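Local coordinates for collagen adhesin (Staphylococcus aureus, PDB 2F68), which binds collagen as a cell-surface adhesin of the bacterium, probably by wrapping its extracellular domains around the collagen triple helix, at residues Val180-Thr185 against Trp277-Gly282; Gly207-Tyr212 against Ser250-Ser255. One frame throughout, in Å; residues are numbered along the deposited sequence.

Both contacts lie in the collagen-binding domain, and their centres are about 15 Å apart. Coming from the N terminus, the chain passes Val180-Thr185 and enters strand 184-190, then runs out along strand 194-207 to the turn Gly207-Tyr212. It returns through helix 246-249 to Ser250-Ser255, and there contact 2 closes the inner loop. Strand 252-262 and then strand 269-278 follow, and Trp277-Gly282 closes the outer loop at contact 1, so contact 2 sits wholly within it. Contact 1 belongs to one antiparallel sheet of the domain, contact 2 to the other. The two contacts touch where Val180 N meets Ser250 OG, probably as a hydrogen bond.

Contact 1 of 2, residues Val180-Thr185 against Trp277-Gly282; sequences VSKDIT and WYQEHG
Trp277 pairs with Thr185 as an antiparallel hydrogen-bonded couple: Trp277 N gives its proton to Thr185 O at 2.8 Å, and Thr185 N returns one to Trp277 O at 3.0 Å. Both side chains rise from the same face of the sheet, and Thr185 O lies in the plane of the indole, at its edge, 3.5 Å from Trp277 CE3. Tyr278 lays its CB near Ile184 CG2, and its ring stacks on Phe152. Gln279 O takes a straight bond from Ser181 N (3.1 Å, 173° at the hydrogen), and Val180 CG2 packs against the same oxygen. With CG anti to the backbone N (chi1 -178°), the extended Gln279 side chain passes beside Ser181 OG and crosses Lys182 at about a right angle. One water joins Gln279 OE1 to Ser181 OG. His281 CD2 touches Ser181 CB obliquely. Chemically, the Thr185-Trp277 pair and the Ser181-Gln279 bond hold the entry to strand 184-190 beside the exit of strand 269-278, neighbours in an antiparallel sheet of the collagen-binding domain, with the register shifted by two between them; Lys182 CG and CD lie against the N and CB of Gln279, while the Lys182 ammonium reaches a salt bridge with Glu285.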
loop_
_atom_site.group_PDB
_atom_site.type_symbol
_atom_site.label_atom_id
_atom_site.label_comp_id
_atom_site.label_asym_id
_atom_site.label_seq_id
_atom_site.Cartn_x
_atom_site.Cartn_y
_atom_site.Cartn_z
ATOM N N VAL A 180 -17.249 14.490 25.284
ATOM C CA VAL A 180 -18.296 13.539 24.920
ATOM C C VAL A 180 -19.258 13.293 26.092
ATOM O O VAL A 180 -18.834 13.180 27.246
ATOM C CB VAL A 180 -17.692 12.218 24.343
ATOM C CG1 VAL A 180 -17.078 11.342 25.437
ATOM C CG2 VAL A 180 -18.728 11.449 23.538
ATOM N N SER A 181 -20.552 13.234 25.783
ATOM C CA SER A 181 -21.597 13.095 26.799
ATOM C C SER A 181 -21.899 11.641 27.165
ATOM O O SER A 181 -22.466 11.368 28.226
ATOM C CB SER A 181 -22.878 13.807 26.351
ATOM O OG SER A 181 -23.353 13.281 25.123
ATOM N N LYS A 182 -21.522 10.717 26.283
ATOM C CA LYS A 182 -21.758 9.286 26.495
ATOM C C LYS A 182 -20.532 8.436 26.148
ATOM O O LYS A 182 -19.531 8.953 25.646
ATOM C CB LYS A 182 -22.992 8.815 25.712
ATOM C CG LYS A 182 -22.944 9.080 24.205
ATOM C CD LYS A 182 -24.171 8.527 23.488
ATOM C CE LYS A 182 -24.066 7.023 23.255
ATOM N NZ LYS A 182 -25.263 6.485 22.552
ATOM N N ASP A 183 -20.620 7.135 26.424
ATOM C CA ASP A 183 -19.533 6.197 26.141
ATOM C C ASP A 183 -19.409 5.907 24.647
ATOM O O ASP A 183 -20.406 5.634 23.973
ATOM C CB ASP A 183 -19.734 4.889 26.914
ATOM C CG ASP A 183 -19.630 5.069 28.422
ATOM O OD1 ASP A 183 -19.477 6.217 28.893
ATOM O OD2 ASP A 183 -19.701 4.051 29.143
ATOM N N ILE A 184 -18.180 5.975 24.139
ATOM C CA ILE A 184 -17.906 5.726 22.724
ATOM C C ILE A 184 -17.844 4.223 22.452
ATOM O O ILE A 184 -17.071 3.499 23.086
ATOM C CB ILE A 184 -16.591 6.407 22.255
ATOM C CG1 ILE A 184 -16.544 7.872 22.708
ATOM C CG2 ILE A 184 -16.448 6.303 20.735
ATOM C CD1 ILE A 184 -15.153 8.488 22.707
ATOM N N THR A 185 -18.666 3.767 21.511
ATOM C CA THR A 185 -18.728 2.353 21.148
ATOM C C THR A 185 -18.469 2.159 19.654
ATOM O O THR A 185 -19.187 2.704 18.813
ATOM C CB THR A 185 -20.088 1.723 21.538
ATOM O OG1 THR A 185 -20.420 2.083 22.885
ATOM C CG2 THR A 185 -20.037 0.202 21.422
ATOM N N TRP A 277 -21.130 4.470 17.881
ATOM C CA TRP A 277 -22.096 5.029 18.825
ATOM C C TRP A 277 -21.432 6.107 19.680
ATOM O O TRP A 277 -20.631 5.801 20.569
ATOM C CB TRP A 277 -22.675 3.934 19.726
ATOM C CG TRP A 277 -23.670 3.039 19.052
ATOM C CD1 TRP A 277 -25.028 3.178 19.054
ATOM C CD2 TRP A 277 -23.388 1.861 18.288
ATOM N NE1 TRP A 277 -25.610 2.162 18.334
ATOM C CE2 TRP A 277 -24.628 1.339 17.853
ATOM C CE3 TRP A 277 -22.208 1.195 17.926
ATOM C CZ2 TRP A 277 -24.721 0.181 17.073
ATOM C CZ3 TRP A 277 -22.303 0.044 17.151
ATOM C CH2 TRP A 277 -23.553 -0.450 16.733
ATOM N N TYR A 278 -21.764 7.367 19.398
ATOM C CA TYR A 278 -21.204 8.505 20.132
ATOM C C TYR A 278 -22.102 9.741 20.084
ATOM O O TYR A 278 -23.012 9.825 19.256
ATOM C CB TYR A 278 -19.798 8.852 19.615
ATOM C CG TYR A 278 -19.749 9.302 18.170
ATOM C CD1 TYR A 278 -19.938 10.643 17.828
ATOM C CD2 TYR A 278 -19.500 8.391 17.144
ATOM C CE1 TYR A 278 -19.891 11.062 16.502
ATOM C CE2 TYR A 278 -19.451 8.800 15.814
ATOM C CZ TYR A 278 -19.647 10.136 15.502
ATOM O OH TYR A 278 -19.598 10.545 14.189
ATOM N N GLN A 279 -21.836 10.693 20.977
ATOM C CA GLN A 279 -22.518 11.987 20.972
ATOM C C GLN A 279 -21.635 13.091 21.550
ATOM O O GLN A 279 -21.406 13.146 22.762
ATOM C CB GLN A 279 -23.851 11.914 21.730
ATOM C CG GLN A 279 -24.646 13.223 21.720
ATOM C CD GLN A 279 -25.974 13.131 22.458
ATOM O OE1 GLN A 279 -26.314 12.097 23.035
ATOM N NE2 GLN A 279 -26.732 14.223 22.439
ATOM N N GLU A 280 -21.139 13.960 20.672
ATOM C CA GLU A 280 -20.432 15.168 21.090
ATOM C C GLU A 280 -21.432 16.099 21.761
ATOM O O GLU A 280 -22.522 16.327 21.230
ATOM C CB GLU A 280 -19.798 15.877 19.891
ATOM C CG GLU A 280 -18.729 15.076 19.165
ATOM C CD GLU A 280 -18.091 15.848 18.022
ATOM O OE1 GLU A 280 -17.499 16.919 18.277
ATOM O OE2 GLU A 280 -18.175 15.378 16.868
ATOM N N HIS A 281 -21.070 16.622 22.929
ATOM C CA HIS A 281 -21.965 17.508 23.668
ATOM C C HIS A 281 -22.117 18.847 22.949
ATOM O O HIS A 281 -21.195 19.666 22.921
ATOM C CB HIS A 281 -21.496 17.698 25.112
ATOM C CG HIS A 281 -22.560 18.229 26.020
ATOM N ND1 HIS A 281 -22.545 19.516 26.510
ATOM C CD2 HIS A 281 -23.680 17.649 26.514
ATOM C CE1 HIS A 281 -23.606 19.704 27.275
ATOM N NE2 HIS A 281 -24.311 18.587 27.293
ATOM N N GLY A 282 -23.294 19.045 22.363
ATOM C CA GLY A 282 -23.561 20.183 21.488
ATOM C C GLY A 282 -23.932 19.723 20.090
ATOM O O GLY A 282 -24.393 20.516 19.267
HETATM O O HOH W 1 -25.237 11.337 25.377
#

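Contact 2 of 2, residues Gly207-Tyr212 against Ser250-Ser255; sequences GTHSNY and SYNSFS
Asn252 sets its amide against the backbone of Thr208 and His209, with ND2 3.2 Å from His209 CD2 at the edge of the imidazole. The two side chains cross at a slant, their amide and ring planes 62° apart. OD1 faces the backbone of the turn. His209 N gives Asn252 OD1 a nearly straight bond, 2.9 Å long with 176° at the hydrogen, the donor tilted a little from the carbonyl plane of the amide. Thr208 N is equally near that oxygen, but its N-H points poorly at it and the bond is weak. The same N-H also makes a weak bond to Tyr251 O, at 3.3 Å, so one proton is shared between two acceptors. Thr208 OG1, held beside its own backbone N by a chi1 of -43°, adds another weak bond to Tyr251 O. Here the Thr208 and Tyr251 side chains run side by side in the same direction, OG1 lying 3.4 Å from Tyr251 CB.

Gly207 pairs with Asn252 as an antiparallel non-hydrogen-bonded couple and, having no side chain, lets its CA come to 3.6 Å from Tyr251 O. Within the turn, Ser210 OG bonds to Gly207 O at 2.7 Å, from above the carbonyl plane. This is the turn of a beta-hairpin, linking strand 194-207 to the edge strand 211-213, while Ser253 continues the pairing with Thr206. The other end of the Asn252 amide is held too: ND2 bonds to Tyr248 O, and the Tyr248 ring meets His209 edge-to-face. Gripped at both ends, the buried Asn252 amide has its flip state set by its partners, and a single side chain ties the turn's N-H groups to the end of helix 246-249.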
loop_
_atom_site.group_PDB
_atom_site.type_symbol
_atom_site.label_atom_id
_atom_site.label_comp_id
_atom_site.label_asym_id
_atom_site.label_seq_id
_atom_site.Cartn_x
_atom_site.Cartn_y
_atom_site.Cartn_z
ATOM N N GLY A 207 -3.724 13.886 23.713
ATOM C CA GLY A 207 -4.562 14.831 24.448
ATOM C C GLY A 207 -4.146 14.965 25.900
ATOM O O GLY A 207 -2.983 15.246 26.196
ATOM N N THR A 208 -5.104 14.763 26.803
ATOM C CA THR A 208 -4.853 14.836 28.243
ATOM C C THR A 208 -4.128 13.579 28.731
ATOM O O THR A 208 -3.243 13.657 29.587
ATOM C CB THR A 208 -6.167 15.032 29.041
ATOM O OG1 THR A 208 -6.988 16.008 28.388
ATOM C CG2 THR A 208 -5.877 15.494 30.466
ATOM N N HIS A 209 -4.506 12.430 28.175
ATOM C CA HIS A 209 -3.905 11.146 28.530
ATOM C C HIS A 209 -3.028 10.632 27.384
ATOM O O HIS A 209 -3.246 9.535 26.861
ATOM C CB HIS A 209 -4.994 10.127 28.882
ATOM C CG HIS A 209 -5.876 10.546 30.018
ATOM N ND1 HIS A 209 -5.701 10.084 31.304
ATOM C CD2 HIS A 209 -6.939 11.382 30.061
ATOM C CE1 HIS A 209 -6.619 10.617 32.091
ATOM N NE2 HIS A 209 -7.383 11.410 31.360
ATOM N N SER A 210 -2.031 11.432 27.010
ATOM C CA SER A 210 -1.178 11.146 25.854
ATOM C C SER A 210 -0.205 9.988 26.086
ATOM O O SER A 210 0.792 10.133 26.798
ATOM C CB SER A 210 -0.417 12.405 25.425
ATOM O OG SER A 210 -1.309 13.436 25.040
ATOM N N ASN A 211 -0.511 8.844 25.474
ATOM C CA ASN A 211 0.334 7.648 25.537
ATOM C C ASN A 211 0.185 6.746 24.312
ATOM O O ASN A 211 -0.879 6.702 23.689
ATOM C CB ASN A 211 0.051 6.843 26.812
ATOM C CG ASN A 211 0.905 7.284 27.992
ATOM O OD1 ASN A 211 0.388 7.568 29.071
ATOM N ND2 ASN A 211 2.218 7.342 27.789
ATOM N N TYR A 212 1.258 6.032 23.980
ATOM C CA TYR A 212 1.258 5.083 22.869
ATOM C C TYR A 212 1.444 3.657 23.386
ATOM O O TYR A 212 2.470 3.333 23.988
ATOM C CB TYR A 212 2.348 5.446 21.852
ATOM C CG TYR A 212 2.402 4.551 20.629
ATOM C CD1 TYR A 212 1.387 4.580 19.672
ATOM C CD2 TYR A 212 3.479 3.689 20.420
ATOM C CE1 TYR A 212 1.435 3.763 18.545
ATOM C CE2 TYR A 212 3.538 2.871 19.295
ATOM C CZ TYR A 212 2.513 2.912 18.363
ATOM O OH TYR A 212 2.567 2.104 17.250
ATOM N N SER A 250 -13.409 11.860 26.481
ATOM C CA SER A 250 -13.370 13.317 26.368
ATOM C C SER A 250 -11.938 13.843 26.397
ATOM O O SER A 250 -11.084 13.304 27.107
ATOM C CB SER A 250 -14.186 13.963 27.489
ATOM O OG SER A 250 -15.551 13.591 27.414
ATOM N N TYR A 251 -11.694 14.897 25.617
ATOM C CA TYR A 251 -10.393 15.583 25.532
ATOM C C TYR A 251 -9.236 14.689 25.059
ATOM O O TYR A 251 -8.064 15.005 25.289
ATOM C CB TYR A 251 -10.033 16.269 26.862
ATOM C CG TYR A 251 -11.176 17.000 27.537
ATOM C CD1 TYR A 251 -11.647 18.216 27.041
ATOM C CD2 TYR A 251 -11.777 16.480 28.684
ATOM C CE1 TYR A 251 -12.696 18.889 27.663
ATOM C CE2 TYR A 251 -12.826 17.145 29.314
ATOM C CZ TYR A 251 -13.279 18.349 28.797
ATOM O OH TYR A 251 -14.314 19.011 29.416
ATOM N N ASN A 252 -9.569 13.585 24.390
ATOM C CA ASN A 252 -8.570 12.629 23.909
ATOM C C ASN A 252 -8.888 12.064 22.528
ATOM O O ASN A 252 -10.052 11.827 22.197
ATOM C CB ASN A 252 -8.402 11.479 24.908
ATOM C CG ASN A 252 -7.736 11.916 26.200
ATOM O OD1 ASN A 252 -6.581 12.342 26.207
ATOM N ND2 ASN A 252 -8.466 11.804 27.302
ATOM N N SER A 253 -7.842 11.851 21.733
ATOM C CA SER A 253 -7.968 11.240 20.413
ATOM C C SER A 253 -7.421 9.817 20.435
ATOM O O SER A 253 -6.314 9.579 20.923
ATOM C CB SER A 253 -7.235 12.075 19.359
ATOM O OG SER A 253 -7.437 11.551 18.057
ATOM N N PHE A 254 -8.200 8.877 19.905
ATOM C CA PHE A 254 -7.823 7.465 19.906
ATOM C C PHE A 254 -7.609 6.938 18.490
ATOM O O PHE A 254 -8.553 6.849 17.701
ATOM C CB PHE A 254 -8.878 6.624 20.636
ATOM C CG PHE A 254 -9.050 6.980 22.088
ATOM C CD1 PHE A 254 -10.003 7.916 22.482
ATOM C CD2 PHE A 254 -8.263 6.376 23.065
ATOM C CE1 PHE A 254 -10.167 8.248 23.825
ATOM C CE2 PHE A 254 -8.420 6.701 24.411
ATOM C CZ PHE A 254 -9.373 7.639 24.791
ATOM N N SER A 255 -6.362 6.595 18.176
ATOM C CA SER A 255 -6.013 6.031 16.875
ATOM C C SER A 255 -5.645 4.556 17.015
ATOM O O SER A 255 -4.593 4.217 17.566
ATOM C CB SER A 255 -4.869 6.820 16.231
ATOM O OG SER A 255 -4.593 6.347 14.923
#